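DNA ligase (Archaeoglobus fulgidus, PDB 3GDE) probably seals nicks in double-stranded DNA during replication, recombination and repair, using ATP and releasing AMP and diphosphate. Local coordinates at residues M4-A7 with E8-F12; T151-E154 with A155-L158; V260-G264 with S265-I269; S291-P294 with G295-L298. All blocks are in the same frame, centred on the assembly; numbering follows the deposited sequence.

Interaction 1 (M4-A7 with E8-F12); sequences MLFA and EFAEF
Phe-9 turns the edge of its ring toward the face of Phe-6, an offset edge-to-face pair with planes at 60° and centroids 5.0 Å apart. The CD2-CE2 edge of Phe-9 does the touching. Phe-9 CD2 is nearest: it lies over the Phe-6 ring, displaced toward the rim, and comes within 3.5 Å of Phe-6 CE2. The two side chains run side by side, since in each of them CG stands opposite the backbone N (chi1 -169° in Phe-6, 165° in Phe-9). In the main chain of the helix, Ala-10 N donates to Phe-6 O at 2.6 Å. Phe-6 also meets Phe-48 of helix 39-49 and Leu-158 of helix 152-162, so replacing it with an alanine would probably open a gap between three helices and leave Phe-9 without the face its edge rests on. The opposite character appears at Glu-8, whose extended chain is exposed. Its OE2 accepts from a water at 2.6 Å, and the same water accepts from Leu-5 N at 2.7 Å, linking the two residues at the helix start. Leu-5, at the N-cap, contributes no polar side chain, but its carbonyl O receives Glu-8 N at 2.9 Å. The arrangement is the first turn of helix 6-16, with its edge-to-face aromatic pair set in the helical N-terminal region of the ligase.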
loop_
_atom_site.group_PDB
_atom_site.type_symbol
_atom_site.label_atom_id
_atom_site.label_comp_id
_atom_site.label_asym_id
_atom_site.label_seq_id
_atom_site.Cartn_x
_atom_site.Cartn_y
_atom_site.Cartn_z
ATOM N N MET A 4 4.460 1.076 28.887
ATOM C CA MET A 4 3.028 1.113 28.548
ATOM C C MET A 4 2.472 -0.303 28.387
ATOM O O MET A 4 3.048 -1.118 27.688
ATOM C CB MET A 4 2.777 1.913 27.263
ATOM C CG MET A 4 1.291 2.154 26.976
ATOM S SD MET A 4 0.929 2.874 25.362
ATOM C CE MET A 4 1.485 4.553 25.600
ATOM N N LEU A 5 1.367 -0.593 29.055
ATOM C CA LEU A 5 0.619 -1.817 28.778
ATOM C C LEU A 5 -0.173 -1.631 27.498
ATOM O O LEU A 5 -0.747 -0.563 27.266
ATOM C CB LEU A 5 -0.356 -2.162 29.909
ATOM C CG LEU A 5 0.069 -2.747 31.266
ATOM C CD1 LEU A 5 1.274 -3.702 31.209
ATOM C CD2 LEU A 5 0.322 -1.615 32.239
ATOM N N PHE A 6 -0.200 -2.674 26.670
ATOM C CA PHE A 6 -1.043 -2.689 25.476
ATOM C C PHE A 6 -2.490 -2.378 25.870
ATOM O O PHE A 6 -3.212 -1.726 25.106
ATOM C CB PHE A 6 -0.927 -4.032 24.738
ATOM C CG PHE A 6 -1.557 -4.036 23.366
ATOM C CD1 PHE A 6 -2.849 -4.513 23.180
ATOM C CD2 PHE A 6 -0.850 -3.560 22.257
ATOM C CE1 PHE A 6 -3.442 -4.514 21.909
ATOM C CE2 PHE A 6 -1.418 -3.564 20.982
ATOM C CZ PHE A 6 -2.719 -4.035 20.802
ATOM N N ALA A 7 -2.894 -2.817 27.066
ATOM C CA ALA A 7 -4.223 -2.513 27.628
ATOM C C ALA A 7 -4.526 -1.024 27.788
ATOM O O ALA A 7 -5.676 -0.630 27.713
ATOM C CB ALA A 7 -4.431 -3.214 28.971
ATOM N N GLU A 8 -3.511 -0.204 28.050
ATOM C CA GLU A 8 -3.732 1.238 28.114
ATOM C C GLU A 8 -4.058 1.744 26.709
ATOM O O GLU A 8 -5.008 2.505 26.517
ATOM C CB GLU A 8 -2.534 1.978 28.716
ATOM C CG GLU A 8 -2.717 3.498 28.704
ATOM C CD GLU A 8 -1.525 4.278 29.252
ATOM O OE1 GLU A 8 -1.642 5.521 29.341
ATOM O OE2 GLU A 8 -0.485 3.669 29.594
ATOM N N PHE A 9 -3.267 1.295 25.739
ATOM C CA PHE A 9 -3.503 1.562 24.328
ATOM C C PHE A 9 -4.871 1.036 23.875
ATOM O O PHE A 9 -5.615 1.738 23.181
ATOM C CB PHE A 9 -2.348 0.963 23.499
ATOM C CG PHE A 9 -2.639 0.843 22.027
ATOM C CD1 PHE A 9 -2.633 1.972 21.206
ATOM C CD2 PHE A 9 -2.909 -0.401 21.462
ATOM C CE1 PHE A 9 -2.892 1.863 19.849
ATOM C CE2 PHE A 9 -3.185 -0.517 20.098
ATOM C CZ PHE A 9 -3.173 0.622 19.294
ATOM N N ALA A 10 -5.198 -0.189 24.285
ATOM C CA ALA A 10 -6.454 -0.843 23.903
ATOM C C ALA A 10 -7.685 -0.072 24.390
ATOM O O ALA A 10 -8.626 0.146 23.617
ATOM C CB ALA A 10 -6.480 -2.307 24.395
ATOM N N GLU A 11 -7.672 0.356 25.652
ATOM C CA GLU A 11 -8.766 1.156 26.221
ATOM C C GLU A 11 -8.887 2.495 25.538
ATOM O O GLU A 11 -9.993 2.994 25.347
ATOM C CB GLU A 11 -8.554 1.438 27.705
ATOM C CG GLU A 11 -7.991 0.282 28.485
ATOM C CD GLU A 11 -9.040 -0.579 29.138
ATOM O OE1 GLU A 11 -8.695 -1.725 29.507
ATOM O OE2 GLU A 11 -10.191 -0.113 29.297
ATOM N N PHE A 12 -7.745 3.095 25.203
ATOM C CA PHE A 12 -7.731 4.331 24.421
ATOM C C PHE A 12 -8.423 4.148 23.060
ATOM O O PHE A 12 -9.221 4.993 22.658
ATOM C CB PHE A 12 -6.301 4.845 24.235
ATOM C CG PHE A 12 -6.189 5.995 23.263
ATOM C CD1 PHE A 12 -6.771 7.228 23.552
ATOM C CD2 PHE A 12 -5.493 5.847 22.074
ATOM C CE1 PHE A 12 -6.673 8.294 22.661
ATOM C CE2 PHE A 12 -5.380 6.908 21.174
ATOM C CZ PHE A 12 -5.977 8.133 21.466
HETATM O O HOH W 1 0.293 1.372 30.648
#

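Interaction 2 (T151-E154 with A155-L158); sequences TPLE and ARYL
Main-chain hydrogen bonds wind the first turns of helix 152-162: Ala-155 N donates to Thr-151 O at 2.9 Å, Arg-156 N to Pro-152 O at 3.1 Å and Leu-158 N to Glu-154 O at 2.9 Å, while the bond from Tyr-157 N to Leu-153 O is weak. Side chains close the helix end by a reciprocal pair of bonds, a capping box. Thr-151 OG1, at the N-cap, accepts from Glu-154 N at 3.1 Å, and Glu-154 OE1 accepts from Thr-151 N at 2.8 Å on the anti side of the carboxylate, 21° out of its plane. Glu-154 CG lies beside its own backbone N (chi1 -85°) and the chain then extends, which brings OE1 to Thr-151 N. The other oxygen, Glu-154 OE2, receives Leu-115 N and, weakly, Ala-7 N. Elsewhere Leu-153 and Arg-156 run side by side, the methyl Leu-153 CD1 lying over one guanidinium face, toward its rim, 3.5 Å from Arg-156 NH1. Apolar contact joins Leu-153 CD1 to Tyr-157 CE2 at 4.2 Å. Charge enters last: Arg-156 NH1 forms a salt bridge with Glu-99, and Tyr-157 OH is hydrogen-bonded to Glu-17. With both carboxylate oxygens engaged by backbone N-H groups, Glu-154 is held against rotation and likely stays ionised although buried, where the helix N-terminus would be expected to favour its negative charge.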
loop_
_atom_site.group_PDB
_atom_site.type_symbol
_atom_site.label_atom_id
_atom_site.label_comp_id
_atom_site.label_asym_id
_atom_site.label_seq_id
_atom_site.Cartn_x
_atom_site.Cartn_y
_atom_site.Cartn_z
ATOM N N THR A 151 -5.779 -9.106 28.354
ATOM C CA THR A 151 -7.151 -8.782 28.750
ATOM C C THR A 151 -8.085 -8.961 27.534
ATOM O O THR A 151 -7.615 -9.022 26.400
ATOM C CB THR A 151 -7.277 -7.340 29.309
ATOM O OG1 THR A 151 -7.032 -6.388 28.273
ATOM C CG2 THR A 151 -6.304 -7.101 30.479
ATOM N N PRO A 152 -9.404 -9.083 27.769
ATOM C CA PRO A 152 -10.354 -9.156 26.657
ATOM C C PRO A 152 -10.168 -8.023 25.638
ATOM O O PRO A 152 -10.106 -8.289 24.441
ATOM C CB PRO A 152 -11.719 -9.061 27.363
ATOM C CG PRO A 152 -11.474 -9.690 28.703
ATOM C CD PRO A 152 -10.087 -9.190 29.079
ATOM N N LEU A 153 -10.041 -6.786 26.112
ATOM C CA LEU A 153 -9.823 -5.638 25.219
ATOM C C LEU A 153 -8.465 -5.645 24.515
ATOM O O LEU A 153 -8.342 -5.165 23.382
ATOM C CB LEU A 153 -10.014 -4.331 25.987
ATOM C CG LEU A 153 -10.702 -3.173 25.280
ATOM C CD1 LEU A 153 -11.901 -3.639 24.415
ATOM C CD2 LEU A 153 -11.139 -2.178 26.322
ATOM N N GLU A 154 -7.442 -6.181 25.177
ATOM C CA GLU A 154 -6.150 -6.379 24.515
ATOM C C GLU A 154 -6.272 -7.397 23.390
ATOM O O GLU A 154 -5.706 -7.208 22.320
ATOM C CB GLU A 154 -5.075 -6.846 25.499
ATOM C CG GLU A 154 -4.401 -5.734 26.246
ATOM C CD GLU A 154 -3.474 -6.227 27.366
ATOM O OE1 GLU A 154 -3.646 -7.365 27.850
ATOM O OE2 GLU A 154 -2.572 -5.465 27.772
ATOM N N ALA A 155 -7.000 -8.481 23.651
ATOM C CA ALA A 155 -7.157 -9.555 22.681
ATOM C C ALA A 155 -7.886 -9.056 21.434
ATOM O O ALA A 155 -7.602 -9.483 20.313
ATOM C CB ALA A 155 -7.891 -10.742 23.308
ATOM N N ARG A 156 -8.827 -8.149 21.648
ATOM C CA ARG A 156 -9.557 -7.496 20.568
ATOM C C ARG A 156 -8.648 -6.749 19.600
ATOM O O ARG A 156 -8.677 -7.025 18.405
ATOM C CB ARG A 156 -10.593 -6.556 21.160
ATOM C CG ARG A 156 -11.360 -5.717 20.162
ATOM C CD ARG A 156 -12.694 -5.426 20.778
ATOM N NE ARG A 156 -13.060 -4.034 20.671
ATOM C CZ ARG A 156 -13.993 -3.460 21.414
ATOM N NH1 ARG A 156 -14.653 -4.162 22.319
ATOM N NH2 ARG A 156 -14.265 -2.176 21.250
ATOM N N TYR A 157 -7.844 -5.810 20.111
ATOM C CA TYR A 157 -6.959 -5.001 19.251
ATOM C C TYR A 157 -5.681 -5.704 18.803
ATOM O O TYR A 157 -5.098 -5.325 17.807
ATOM C CB TYR A 157 -6.689 -3.623 19.857
ATOM C CG TYR A 157 -7.961 -2.819 19.925
ATOM C CD1 TYR A 157 -8.533 -2.297 18.767
ATOM C CD2 TYR A 157 -8.627 -2.623 21.142
ATOM C CE1 TYR A 157 -9.718 -1.585 18.813
ATOM C CE2 TYR A 157 -9.818 -1.916 21.201
ATOM C CZ TYR A 157 -10.355 -1.399 20.032
ATOM O OH TYR A 157 -11.533 -0.696 20.063
ATOM N N LEU A 158 -5.252 -6.728 19.532
ATOM C CA LEU A 158 -4.157 -7.584 19.067
ATOM C C LEU A 158 -4.593 -8.293 17.795
ATOM O O LEU A 158 -3.844 -8.372 16.815
ATOM C CB LEU A 158 -3.793 -8.631 20.130
ATOM C CG LEU A 158 -2.441 -8.622 20.862
ATOM C CD1 LEU A 158 -1.619 -7.359 20.657
ATOM C CD2 LEU A 158 -2.595 -8.937 22.364
#

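Interaction 3 (V260-G264 with S265-I269); sequences VHWDG and SRVTI
His-261 and Thr-268 face each other as an antiparallel hydrogen-bonded pair in the beta hairpin of strands 256-262 and 268-271, part of the ATP-dependent ligase domain. His-261 N donates to Thr-268 O at 2.9 Å, and Thr-268 N to His-261 O at 3.1 Å. On the same face, Thr-268 OG1 approaches His-261 CB at 3.3 Å. The hydroxyl lies between the backbone N and the carbonyl carbon (chi1 48°), which brings it up to this carbon, and it finds no polar partner in the model. The imidazole NE2 instead bonds Gln-259. On the other face, Val-260 CG2 meets Ile-269 CG1 at 4.1 Å. Trp-262 CE3 meets Val-267 CG2 at 3.4 Å. Trp-262 NE1 is hydrogen-bonded to Val-292 O, so an alanine here would probably leave that carbonyl without its donor and strip Val-267 of its aromatic neighbour. At the exposed tip, Ser-265 CB touches Asp-263 OD2 at 3.3 Å, and Ser-265 N makes a weak bond to that oxygen at 2.6 Å. Gly-264 CA lies over one face of the indole. The main-chain pair thus sets the register of the strands, while the Asp-263 carboxylate takes up an N-H that the turn leaves outside that ladder.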
loop_
_atom_site.group_PDB
_atom_site.type_symbol
_atom_site.label_atom_id
_atom_site.label_comp_id
_atom_site.label_asym_id
_atom_site.label_seq_id
_atom_site.Cartn_x
_atom_site.Cartn_y
_atom_site.Cartn_z
ATOM N N VAL A 260 15.309 2.661 -7.587
ATOM C CA VAL A 260 16.560 1.914 -7.448
ATOM C C VAL A 260 17.554 2.698 -6.595
ATOM O O VAL A 260 17.837 3.868 -6.875
ATOM C CB VAL A 260 17.157 1.581 -8.846
ATOM C CG1 VAL A 260 18.594 1.061 -8.732
ATOM C CG2 VAL A 260 16.266 0.571 -9.571
ATOM N N HIS A 261 18.059 2.041 -5.551
ATOM C CA HIS A 261 18.988 2.648 -4.601
ATOM C C HIS A 261 20.357 1.950 -4.657
ATOM O O HIS A 261 20.435 0.722 -4.541
ATOM C CB HIS A 261 18.430 2.540 -3.180
ATOM C CG HIS A 261 17.156 3.290 -2.961
ATOM N ND1 HIS A 261 17.086 4.414 -2.166
ATOM C CD2 HIS A 261 15.900 3.068 -3.412
ATOM C CE1 HIS A 261 15.842 4.857 -2.142
ATOM N NE2 HIS A 261 15.103 4.058 -2.890
ATOM N N TRP A 262 21.422 2.736 -4.801
ATOM C CA TRP A 262 22.778 2.200 -5.031
ATOM C C TRP A 262 23.830 3.317 -5.149
ATOM O O TRP A 262 23.608 4.258 -5.903
ATOM C CB TRP A 262 22.738 1.398 -6.350
ATOM C CG TRP A 262 24.049 1.252 -7.095
ATOM C CD1 TRP A 262 24.522 2.053 -8.096
ATOM C CD2 TRP A 262 25.031 0.228 -6.905
ATOM N NE1 TRP A 262 25.739 1.592 -8.543
ATOM C CE2 TRP A 262 26.077 0.475 -7.828
ATOM C CE3 TRP A 262 25.130 -0.875 -6.050
ATOM C CZ2 TRP A 262 27.214 -0.343 -7.912
ATOM C CZ3 TRP A 262 26.258 -1.691 -6.140
ATOM C CH2 TRP A 262 27.284 -1.418 -7.063
ATOM N N ASP A 263 24.965 3.309 -4.451
ATOM C CA ASP A 263 25.293 2.757 -3.135
ATOM C C ASP A 263 26.779 3.024 -2.809
ATOM O O ASP A 263 27.044 3.982 -2.086
ATOM C CB ASP A 263 24.930 1.302 -2.912
ATOM C CG ASP A 263 25.308 0.841 -1.519
ATOM O OD1 ASP A 263 25.385 1.688 -0.602
ATOM O OD2 ASP A 263 25.537 -0.360 -1.344
ATOM N N GLY A 264 27.758 2.265 -3.326
ATOM C CA GLY A 264 27.608 1.184 -4.305
ATOM C C GLY A 264 28.242 -0.126 -3.847
ATOM O O GLY A 264 29.249 -0.575 -4.396
ATOM N N SER A 265 27.633 -0.736 -2.835
ATOM C CA SER A 265 28.052 -2.020 -2.298
ATOM C C SER A 265 26.869 -2.987 -2.388
ATOM O O SER A 265 27.047 -4.203 -2.466
ATOM C CB SER A 265 28.481 -1.859 -0.836
ATOM O OG SER A 265 29.059 -0.579 -0.600
ATOM N N ARG A 266 25.659 -2.429 -2.365
ATOM C CA ARG A 266 24.426 -3.193 -2.537
ATOM C C ARG A 266 23.327 -2.377 -3.233
ATOM O O ARG A 266 23.342 -1.145 -3.222
ATOM C CB ARG A 266 23.921 -3.735 -1.193
ATOM C CG ARG A 266 23.393 -2.679 -0.244
ATOM C CD ARG A 266 22.427 -3.279 0.756
ATOM N NE ARG A 266 22.176 -2.352 1.855
ATOM C CZ ARG A 266 21.009 -2.219 2.485
ATOM N NH1 ARG A 266 19.957 -2.948 2.125
ATOM N NH2 ARG A 266 20.893 -1.341 3.473
ATOM N N VAL A 267 22.382 -3.093 -3.833
ATOM C CA VAL A 267 21.245 -2.512 -4.526
ATOM C C VAL A 267 19.983 -2.887 -3.755
ATOM O O VAL A 267 19.852 -4.024 -3.297
ATOM C CB VAL A 267 21.133 -3.071 -5.978
ATOM C CG1 VAL A 267 19.866 -2.577 -6.686
ATOM C CG2 VAL A 267 22.372 -2.720 -6.800
ATOM N N THR A 268 19.086 -1.921 -3.576
ATOM C CA THR A 268 17.687 -2.216 -3.251
ATOM C C THR A 268 16.769 -1.656 -4.334
ATOM O O THR A 268 17.012 -0.568 -4.877
ATOM C CB THR A 268 17.230 -1.664 -1.879
ATOM O OG1 THR A 268 17.633 -0.300 -1.754
ATOM C CG2 THR A 268 17.794 -2.494 -0.720
ATOM N N ILE A 269 15.724 -2.414 -4.643
ATOM C CA ILE A 269 14.714 -2.000 -5.616
ATOM C C ILE A 269 13.343 -2.035 -4.950
ATOM O O ILE A 269 12.944 -3.051 -4.370
ATOM C CB ILE A 269 14.722 -2.904 -6.886
ATOM C CG1 ILE A 269 16.126 -2.967 -7.508
ATOM C CG2 ILE A 269 13.678 -2.423 -7.921
ATOM C CD1 ILE A 269 16.263 -3.980 -8.631
#

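Interaction 4 (S291-P294 with G295-L298); sequences SVKP and GVIL
Gly-295, joined directly to Pro-294, has a positive phi (92°, with psi 30°), an unusual backbone shape at the entrance to strand 296-306. With Val-296 it faces Trp-262 of the neighbouring strand as a G1 beta bulge, the glycine taking the first position. A CB on this residue would fall 2.5 Å from Pro-294 O, a clash that only the absence of a side chain avoids. The bulge lies where the loop after helix 282-291 passes into the strand. Val-296 carries the contact on the strand side. Its two methyl groups straddle the preceding loop's carbonyl, with Val-296 CG2 at 3.4 Å and CG1 at 3.6 Å from Lys-293 O; chi1 of -58° places CG2 between the backbone N and the carbonyl carbon, toward the loop. Val-296 CG2 also meets Val-292 CG2 at 4.4 Å, while Val-292 CG1 reaches Leu-298 CD1 at 4.4 Å. Alternate strand residues therefore meet one valine just beyond helix 282-291. Leu-298 also packs on Phe-339 and Leu-361, and its side chain lies about 8 Å from that of Phe-340, a predicted ATP-binding residue. No hydrogen bond joins the two segments directly. Their mutual contact is apolar and rather loose, and polar ties run through Trp-262, which bonds Val-292 O with its indole NE1 and Val-296 with its backbone.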
loop_
_atom_site.group_PDB
_atom_site.type_symbol
_atom_site.label_atom_id
_atom_site.label_comp_id
_atom_site.label_asym_id
_atom_site.label_seq_id
_atom_site.Cartn_x
_atom_site.Cartn_y
_atom_site.Cartn_z
ATOM N N SER A 291 26.136 -0.919 -14.912
ATOM C CA SER A 291 25.754 0.209 -15.771
ATOM C C SER A 291 25.538 1.541 -15.059
ATOM O O SER A 291 25.576 2.598 -15.703
ATOM C CB SER A 291 24.528 -0.140 -16.616
ATOM O OG SER A 291 24.750 -1.323 -17.375
ATOM N N VAL A 292 25.287 1.517 -13.751
ATOM C CA VAL A 292 25.016 2.785 -13.072
ATOM C C VAL A 292 26.091 3.230 -12.070
ATOM O O VAL A 292 26.737 2.416 -11.403
ATOM C CB VAL A 292 23.539 2.914 -12.519
ATOM C CG1 VAL A 292 22.519 2.173 -13.414
ATOM C CG2 VAL A 292 23.422 2.460 -11.092
ATOM N N LYS A 293 26.292 4.540 -12.026
ATOM C CA LYS A 293 27.229 5.186 -11.129
ATOM C C LYS A 293 26.727 5.078 -9.679
ATOM O O LYS A 293 25.573 5.403 -9.402
ATOM C CB LYS A 293 27.389 6.639 -11.583
ATOM C CG LYS A 293 28.385 7.495 -10.826
ATOM C CD LYS A 293 27.676 8.566 -9.972
ATOM C CE LYS A 293 26.878 9.580 -10.815
ATOM N NZ LYS A 293 27.702 10.473 -11.708
ATOM N N PRO A 294 27.581 4.577 -8.760
ATOM C CA PRO A 294 27.206 4.374 -7.354
ATOM C C PRO A 294 26.864 5.684 -6.650
ATOM O O PRO A 294 27.365 6.735 -7.036
ATOM C CB PRO A 294 28.469 3.766 -6.738
ATOM C CG PRO A 294 29.237 3.207 -7.900
ATOM C CD PRO A 294 28.969 4.149 -9.018
ATOM N N GLY A 295 26.011 5.613 -5.634
ATOM C CA GLY A 295 25.631 6.798 -4.850
ATOM C C GLY A 295 24.391 7.509 -5.365
ATOM O O GLY A 295 24.270 8.727 -5.226
ATOM N N VAL A 296 23.478 6.752 -5.971
ATOM C CA VAL A 296 22.259 7.325 -6.553
ATOM C C VAL A 296 20.967 6.649 -6.088
ATOM O O VAL A 296 20.968 5.512 -5.585
ATOM C CB VAL A 296 22.284 7.372 -8.126
ATOM C CG1 VAL A 296 23.466 8.175 -8.641
ATOM C CG2 VAL A 296 22.287 5.977 -8.721
ATOM N N ILE A 297 19.866 7.378 -6.253
ATOM C CA ILE A 297 18.533 6.810 -6.139
ATOM C C ILE A 297 17.781 7.251 -7.384
ATOM O O ILE A 297 17.602 8.444 -7.634
ATOM C CB ILE A 297 17.808 7.245 -4.848
ATOM C CG1 ILE A 297 18.519 6.655 -3.641
ATOM C CG2 ILE A 297 16.329 6.805 -4.885
ATOM C CD1 ILE A 297 18.277 7.394 -2.365
ATOM N N LEU A 298 17.374 6.265 -8.172
ATOM C CA LEU A 298 16.777 6.519 -9.480
ATOM C C LEU A 298 15.310 6.123 -9.528
ATOM O O LEU A 298 14.919 5.126 -8.925
ATOM C CB LEU A 298 17.533 5.733 -10.565
ATOM C CG LEU A 298 19.039 5.944 -10.732
ATOM C CD1 LEU A 298 19.565 5.076 -11.865
ATOM C CD2 LEU A 298 19.381 7.403 -10.980
#

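Interactions 1 and 2 belong to the N-terminal region and interactions 3 and 4 to the ATP-dependent ligase domain, with about 28 Å or more between nearest atoms of the two groups. Within each group the contacts touch. The helix starts at 4-12 and 151-158 pack together, Phe-6 CZ lying 3.5 Å from Leu-158 CD1; one has a water link, the other direct side-chain bonds. Interactions 3 and 4 share neighbouring strands, 256-262 and 296-306, with Val-260 O 2.8 Å from Leu-298 N. All four are largely buried, yet the helical pair is aromatic and charged, interaction 4 is aliphatic, and interaction 3 mixes main-chain pairing, aromatic and aliphatic contacts and a carboxylate at its exposed turn.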